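Local coordinates for protein endo-beta-1,4-xylanase Xyn10C (Pseudomonas cellulosa, PDB 1GNY) that cleaves internal linkages of the xylan backbone as a modular xylanase, of which this chain is the N-terminal xylan-binding module CBM15, at residues E99-D103 / T104-L108; A67-A71 / S72-L76. All coordinates share one frame; numbering follows the deposited sequence.

Interaction 1 (99-103 with 104-108) and interaction 2 (67-71 with 72-76) are two neighbouring local turns of one beta-sandwich module, their centres about 11 Å apart. Interaction 2 closes the short helix between strands 58-65 and 75-82; interaction 1 leads into strand 106-111. They are joined by Lys70 NZ, which probably hydrogen-bonds Leu100 O at 2.8 Å, and by apolar packing of Leu100 CD1 on Phe69 CE1 (3.9 Å) and of Leu108 CD1 on Leu76 CD1 (4.0 Å). The sodium ion sits beside this pair of turns. The bound xylooligosaccharide lies further off: the side chain of Asn75 is about 12 Å from a xylose unit.

Interaction 1 of 2, residues E99-D103 / T104-L108; sequences ELTAD and TDLTL. With NA (sodium ion), chain C.
Leu106 reaches back across the turn with both methyl branches. Leu106 CD1 lies 3.8 Å from the backbone N of Thr101 and 4.0 Å from Leu100 CD2, the two leucine side chains crossing at about a right angle, while Leu106 CD2 meets Thr101 CG2. That same Thr101 methyl also approaches Thr104 OG1, 3.9 Å away. Leu100 CD2 has a looser contact with Leu108 CD2, 4.4 Å away.

No direct hydrogen bond spans the two halves. Instead a water donates to the carbonyl oxygens at 2.6 Å from Thr101 O and 2.7 Å from Thr104 O, although it has more acceptors in reach than protons. Thr101 divides its work between methyl and hydroxyl: with chi1 at 180°, Thr101 OG1 lies anti to the backbone N and beside the carbonyl carbon, where it accepts from Asp103 N (3.0 Å, N-H...O angle 165°). This nearly straight bond makes an ST turn at the bend where the chain reverses to enter strand 106-111 of the CBM15 sandwich.

Beside the bend, Ala102 O binds the sodium ion at 2.4 Å, with two waters, Val65 O and Asn64 OD1 completing the ligands seen. Asn64 ND2 in turn hydrogen-bonds Asp105 OD1, tying the metal site to the second half of the turn. Asp105 OD2 forms a salt bridge with Lys143. Further along, backbone bonds of Leu106 to Val63 and Leu108 to Met61 fix the strand against 58-65, and Leu100 and Leu108 both rest on Leu76 of strand 75-82.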
ATOM      1  N   GLU A  99       0.536   1.854  17.076  1.00 20.28           N
ATOM      2  CA  GLU A  99      -0.853   1.952  16.679  1.00 21.92           C
ATOM      3  C   GLU A  99      -1.370   0.678  16.026  1.00 20.17           C
ATOM      4  O   GLU A  99      -2.541   0.604  15.651  1.00 20.76           O
ATOM      5  CB  GLU A  99      -1.019   3.148  15.769  1.00 23.49           C
ATOM      6  CG  GLU A  99      -0.277   4.391  16.297  1.00 29.15           C
ATOM      7  CD  GLU A  99      -0.730   4.827  17.681  1.00 35.25           C
ATOM      8  OE1 GLU A  99      -1.901   5.250  17.812  1.00 42.44           O
ATOM      9  OE2 GLU A  99       0.073   4.751  18.639  1.00 38.64           O
ATOM     10  N   LEU A 100      -0.515  -0.306  15.853  1.00 18.22           N
ATOM     11  CA  LEU A 100      -0.948  -1.603  15.302  1.00 17.08           C
ATOM     12  C   LEU A 100      -1.228  -2.623  16.407  1.00 18.28           C
ATOM     13  O   LEU A 100      -0.761  -2.508  17.553  1.00 17.54           O
ATOM     14  CB  LEU A 100       0.129  -2.137  14.370  1.00 16.92           C
ATOM     15  CG  LEU A 100       0.636  -1.204  13.238  1.00 15.80           C
ATOM     16  CD1 LEU A 100       1.856  -1.841  12.545  1.00 15.98           C
ATOM     17  CD2 LEU A 100      -0.470  -0.905  12.272  1.00 14.82           C
ATOM     18  N   THR A 101      -1.937  -3.671  16.013  1.00 17.81           N
ATOM     19  CA  THR A 101      -2.232  -4.822  16.862  1.00 18.06           C
ATOM     20  C   THR A 101      -2.373  -6.053  15.969  1.00 17.84           C
ATOM     21  O   THR A 101      -2.773  -5.949  14.793  1.00 16.44           O
ATOM     22  CB  THR A 101      -3.544  -4.637  17.664  1.00 18.75           C
ATOM     23  OG1 THR A 101      -3.782  -5.798  18.487  1.00 20.29           O
ATOM     24  CG2 THR A 101      -4.757  -4.540  16.773  1.00 19.18           C
ATOM     25  N   ALA A 102      -2.045  -7.196  16.536  1.00 17.42           N
ATOM     26  CA  ALA A 102      -2.293  -8.466  15.856  1.00 18.28           C
ATOM     27  C   ALA A 102      -3.651  -9.064  16.255  1.00 18.49           C
ATOM     28  O   ALA A 102      -4.059 -10.119  15.708  1.00 19.08           O
ATOM     29  CB  ALA A 102      -1.196  -9.442  16.193  1.00 19.12           C
ATOM     30  N   ASP A 103      -4.359  -8.426  17.174  1.00 18.16           N
ATOM     31  CA  ASP A 103      -5.580  -9.008  17.764  1.00 19.01           C
ATOM     32  C   ASP A 103      -6.866  -8.873  16.937  1.00 19.02           C
ATOM     33  O   ASP A 103      -7.826  -9.633  17.141  1.00 20.51           O
ATOM     34  CB  ASP A 103      -5.859  -8.364  19.121  1.00 18.94           C
ATOM     35  CG  ASP A 103      -4.774  -8.593  20.112  1.00 21.23           C
ATOM     36  OD1 ASP A 103      -4.161  -9.680  20.088  1.00 24.39           O
ATOM     37  OD2 ASP A 103      -4.474  -7.757  20.984  1.00 24.22           O
ATOM     38  N   THR A 104      -6.928  -7.836  16.095  1.00 18.66           N
ATOM     39  CA  THR A 104      -8.080  -7.565  15.236  1.00 19.21           C
ATOM     40  C   THR A 104      -7.602  -7.011  13.906  1.00 18.69           C
ATOM     41  O   THR A 104      -6.462  -6.572  13.747  1.00 18.30           O
ATOM     42  CB  THR A 104      -9.054  -6.524  15.871  1.00 20.06           C
ATOM     43  OG1 THR A 104      -8.492  -5.207  15.804  1.00 20.22           O
ATOM     44  CG2 THR A 104      -9.324  -6.755  17.356  1.00 20.98           C
ATOM     45  N   ASP A 105      -8.503  -7.047  12.939  1.00 17.92           N
ATOM     46  CA  ASP A 105      -8.286  -6.328  11.678  1.00 17.41           C
ATOM     47  C   ASP A 105      -8.244  -4.816  11.961  1.00 17.58           C
ATOM     48  O   ASP A 105      -8.832  -4.321  12.946  1.00 18.11           O
ATOM     49  CB  ASP A 105      -9.420  -6.535  10.665  1.00 18.12           C
ATOM     50  CG  ASP A 105      -9.503  -7.944  10.130  1.00 17.21           C
ATOM     51  OD1 ASP A 105      -8.558  -8.736  10.343  1.00 19.95           O
ATOM     52  OD2 ASP A 105     -10.502  -8.355   9.493  1.00 19.73           O
ATOM     53  N   LEU A 106      -7.575  -4.086  11.078  1.00 15.82           N
ATOM     54  CA  LEU A 106      -7.434  -2.621  11.161  1.00 17.17           C
ATOM     55  C   LEU A 106      -7.642  -1.968   9.811  1.00 17.69           C
ATOM     56  O   LEU A 106      -7.379  -2.576   8.768  1.00 16.62           O
ATOM     57  CB  LEU A 106      -6.018  -2.240  11.580  1.00 17.86           C
ATOM     58  CG  LEU A 106      -5.521  -2.766  12.906  1.00 22.39           C
ATOM     59  CD1 LEU A 106      -3.992  -2.737  12.928  1.00 26.15           C
ATOM     60  CD2 LEU A 106      -6.165  -1.968  14.049  1.00 26.17           C
ATOM     61  N   THR A 107      -8.068  -0.710   9.845  1.00 17.92           N
ATOM     62  CA  THR A 107      -8.190   0.108   8.637  1.00 18.09           C
ATOM     63  C   THR A 107      -7.122   1.189   8.698  1.00 18.56           C
ATOM     64  O   THR A 107      -7.090   2.029   9.639  1.00 18.67           O
ATOM     65  CB  THR A 107      -9.570   0.758   8.495  1.00 18.56           C
ATOM     66  OG1 THR A 107     -10.570  -0.263   8.347  1.00 19.57           O
ATOM     67  CG2 THR A 107      -9.673   1.564   7.216  1.00 19.22           C
ATOM     68  N   LEU A 108      -6.248   1.178   7.701  1.00 18.09           N
ATOM     69  CA  LEU A 108      -5.197   2.176   7.553  1.00 17.87           C
ATOM     70  C   LEU A 108      -5.498   3.058   6.350  1.00 18.83           C
ATOM     71  O   LEU A 108      -5.952   2.579   5.324  1.00 17.65           O
ATOM     72  CB  LEU A 108      -3.845   1.505   7.354  1.00 18.21           C
ATOM     73  CG  LEU A 108      -3.423   0.548   8.471  1.00 19.21           C
ATOM     74  CD1 LEU A 108      -2.083  -0.060   8.161  1.00 22.22           C
ATOM     75  CD2 LEU A 108      -3.376   1.233   9.831  1.00 20.97           C
TER
HETATM   76 NA    NA C1244      -3.593 -10.846  13.461  1.00 34.18          NA
HETATM   77  O   HOH W   1      -3.982  -7.360  12.964  1.00 23.57           O
HETATM   78  O   HOH W   2      -3.069 -12.698  13.769  1.00 36.61           O
HETATM   79  O   HOH W   3      -6.257 -11.028  14.233  1.00 31.91           O

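Interaction 2 of 2, residues A67-A71 / S72-L76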
ATOM      1  N   ALA A  67       1.238 -11.762  14.686  1.00 16.97           N
ATOM      2  CA  ALA A  67       1.850 -11.561  16.012  1.00 17.32           C
ATOM      3  C   ALA A  67       3.363 -11.293  15.921  1.00 16.92           C
ATOM      4  O   ALA A  67       3.905 -10.412  16.610  1.00 16.79           O
ATOM      5  CB  ALA A  67       1.570 -12.783  16.894  1.00 17.86           C
ATOM      6  N   GLU A  68       4.047 -12.048  15.061  1.00 17.01           N
ATOM      7  CA  GLU A  68       5.479 -11.834  14.854  1.00 17.46           C
ATOM      8  C   GLU A  68       5.777 -10.435  14.290  1.00 16.52           C
ATOM      9  O   GLU A  68       6.793  -9.828  14.637  1.00 16.82           O
ATOM     10  CB  GLU A  68       6.065 -12.906  13.921  1.00 18.50           C
ATOM     11  CG  GLU A  68       6.311 -14.244  14.599  1.00 23.97           C
ATOM     12  CD  GLU A  68       6.726 -15.338  13.613  1.00 31.72           C
ATOM     13  OE1 GLU A  68       6.485 -15.204  12.391  1.00 36.75           O
ATOM     14  OE2 GLU A  68       7.315 -16.351  14.052  1.00 38.33           O
ATOM     15  N   PHE A  69       4.902  -9.931  13.409  1.00 15.50           N
ATOM     16  CA  PHE A  69       5.092  -8.569  12.881  1.00 14.40           C
ATOM     17  C   PHE A  69       4.936  -7.547  14.016  1.00 14.53           C
ATOM     18  O   PHE A  69       5.737  -6.616  14.142  1.00 14.00           O
ATOM     19  CB  PHE A  69       4.152  -8.225  11.718  1.00 14.19           C
ATOM     20  CG  PHE A  69       4.465  -6.892  11.054  1.00 13.84           C
ATOM     21  CD1 PHE A  69       4.015  -5.668  11.591  1.00 15.41           C
ATOM     22  CD2 PHE A  69       5.246  -6.840   9.926  1.00 14.55           C
ATOM     23  CE1 PHE A  69       4.348  -4.467  10.982  1.00 13.45           C
ATOM     24  CE2 PHE A  69       5.586  -5.629   9.341  1.00 13.60           C
ATOM     25  CZ  PHE A  69       5.143  -4.454   9.877  1.00 12.69           C
ATOM     26  N   LYS A  70       3.874  -7.695  14.795  1.00 15.38           N
ATOM     27  CA  LYS A  70       3.682  -6.764  15.929  1.00 15.42           C
ATOM     28  C   LYS A  70       4.907  -6.818  16.891  1.00 16.35           C
ATOM     29  O   LYS A  70       5.411  -5.753  17.325  1.00 16.29           O
ATOM     30  CB  LYS A  70       2.371  -7.058  16.661  1.00 15.27           C
ATOM     31  CG  LYS A  70       2.168  -6.276  17.976  1.00 15.32           C
ATOM     32  CD  LYS A  70       2.056  -4.799  17.783  1.00 14.63           C
ATOM     33  CE  LYS A  70       1.740  -4.103  19.129  1.00 16.79           C
ATOM     34  NZ  LYS A  70       1.655  -2.594  19.015  1.00 16.62           N
ATOM     35  N   ALA A  71       5.398  -8.026  17.176  1.00 16.23           N
ATOM     36  CA  ALA A  71       6.577  -8.204  18.068  1.00 17.54           C
ATOM     37  C   ALA A  71       7.878  -7.561  17.543  1.00 17.57           C
ATOM     38  O   ALA A  71       8.720  -7.080  18.324  1.00 18.32           O
ATOM     39  CB  ALA A  71       6.828  -9.688  18.388  1.00 17.80           C
ATOM     40  N   SER A  72       8.002  -7.475  16.214  1.00 16.55           N
ATOM     41  CA  SER A  72       9.199  -6.939  15.567  1.00 17.37           C
ATOM     42  C   SER A  72       9.340  -5.418  15.715  1.00 17.04           C
ATOM     43  O   SER A  72      10.391  -4.863  15.425  1.00 18.16           O
ATOM     44  CB  SER A  72       9.211  -7.288  14.079  1.00 17.52           C
ATOM     45  OG  SER A  72       8.345  -6.416  13.356  1.00 16.89           O
ATOM     46  N   GLU A  73       8.247  -4.756  16.063  1.00 17.17           N
ATOM     47  CA  GLU A  73       8.175  -3.299  16.230  1.00 17.82           C
ATOM     48  C   GLU A  73       8.315  -2.497  14.943  1.00 17.18           C
ATOM     49  O   GLU A  73       8.560  -1.307  14.974  1.00 17.23           O
ATOM     50  CB  GLU A  73       9.130  -2.799  17.324  1.00 18.96           C
ATOM     51  CG  GLU A  73       8.684  -3.244  18.699  1.00 23.04           C
ATOM     52  CD  GLU A  73       9.542  -2.595  19.793  1.00 29.14           C
ATOM     53  OE1 GLU A  73      10.677  -3.049  19.980  1.00 33.32           O
ATOM     54  OE2 GLU A  73       9.095  -1.600  20.412  1.00 35.53           O
ATOM     55  N   ALA A  74       8.126  -3.156  13.802  1.00 16.50           N
ATOM     56  CA  ALA A  74       8.204  -2.472  12.504  1.00 15.51           C
ATOM     57  C   ALA A  74       6.945  -1.642  12.224  1.00 14.30           C
ATOM     58  O   ALA A  74       5.881  -1.880  12.779  1.00 14.81           O
ATOM     59  CB  ALA A  74       8.428  -3.470  11.372  1.00 15.20           C
ATOM     60  N   ASN A  75       7.094  -0.649  11.356  1.00 13.21           N
ATOM     61  CA  ASN A  75       5.998   0.226  10.976  1.00 13.63           C
ATOM     62  C   ASN A  75       5.414  -0.191   9.612  1.00 13.12           C
ATOM     63  O   ASN A  75       6.049  -1.007   8.927  1.00 13.52           O
ATOM     64  CB  ASN A  75       6.456   1.680  10.861  1.00 14.19           C
ATOM     65  CG  ASN A  75       7.086   2.208  12.150  1.00 16.03           C
ATOM     66  OD1 ASN A  75       6.660   1.887  13.272  1.00 17.26           O
ATOM     67  ND2 ASN A  75       8.157   2.991  11.987  1.00 17.16           N
ATOM     68  N   LEU A  76       4.254   0.343   9.279  1.00 13.82           N
ATOM     69  CA  LEU A  76       3.619   0.061   7.948  1.00 14.06           C
ATOM     70  C   LEU A  76       3.430   1.361   7.204  1.00 15.09           C
ATOM     71  O   LEU A  76       2.821   2.346   7.733  1.00 16.15           O
ATOM     72  CB  LEU A  76       2.280  -0.655   8.090  1.00 14.36           C
ATOM     73  CG  LEU A  76       2.311  -2.141   8.419  1.00 14.45           C
ATOM     74  CD1 LEU A  76       0.892  -2.641   8.686  1.00 14.04           C
ATOM     75  CD2 LEU A  76       3.000  -2.956   7.317  1.00 15.83           C
TER
HETATM   76  O   HOH W   4       4.877  -3.728  14.527  1.00 15.23           O
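The helix begun at Ala67 runs out near Ser72, where Ser72 N makes weak bonds to Glu68 O and Phe69 O and Glu73 N bonds to Lys70 O at 3.3 Å from above the carbonyl plane; Glu73 is the first residue to leave helical geometry, with a positive phi of 68°. The Ser72 hydroxyl secures this exit. Ser72 OG lies between the backbone N and the carbonyl carbon (chi1 79°), close enough to donate to Phe69 O at 2.7 Å, tilted slightly from that carbonyl's plane. Ser72 OG also accepts from Ala74 N at 3.3 Å, an ST turn that links the helix end to the outgoing chain. A water donates to Phe69 O and Ala74 O, giving a second bridge over the bend, although it has more acceptors in reach than protons.

Beneath the polar turn, the Phe69 ring extends towards the new strand. Phe69 CZ is 3.7 Å from both Ala74 CB and Leu76 CD2, the leucine approaching obliquely, and Asn75 O lies at the ring's edge, in its plane. Ile140 and Leu100 also pack on the ring. Lys70 and Asn75 instead direct their polar ends to backbone atoms of Ser97. The whole is a helix-to-strand connection in the CBM15 beta-sandwich, with an ST turn at Ser72 and the Phe69 ring packed on the first residues of strand 75-82.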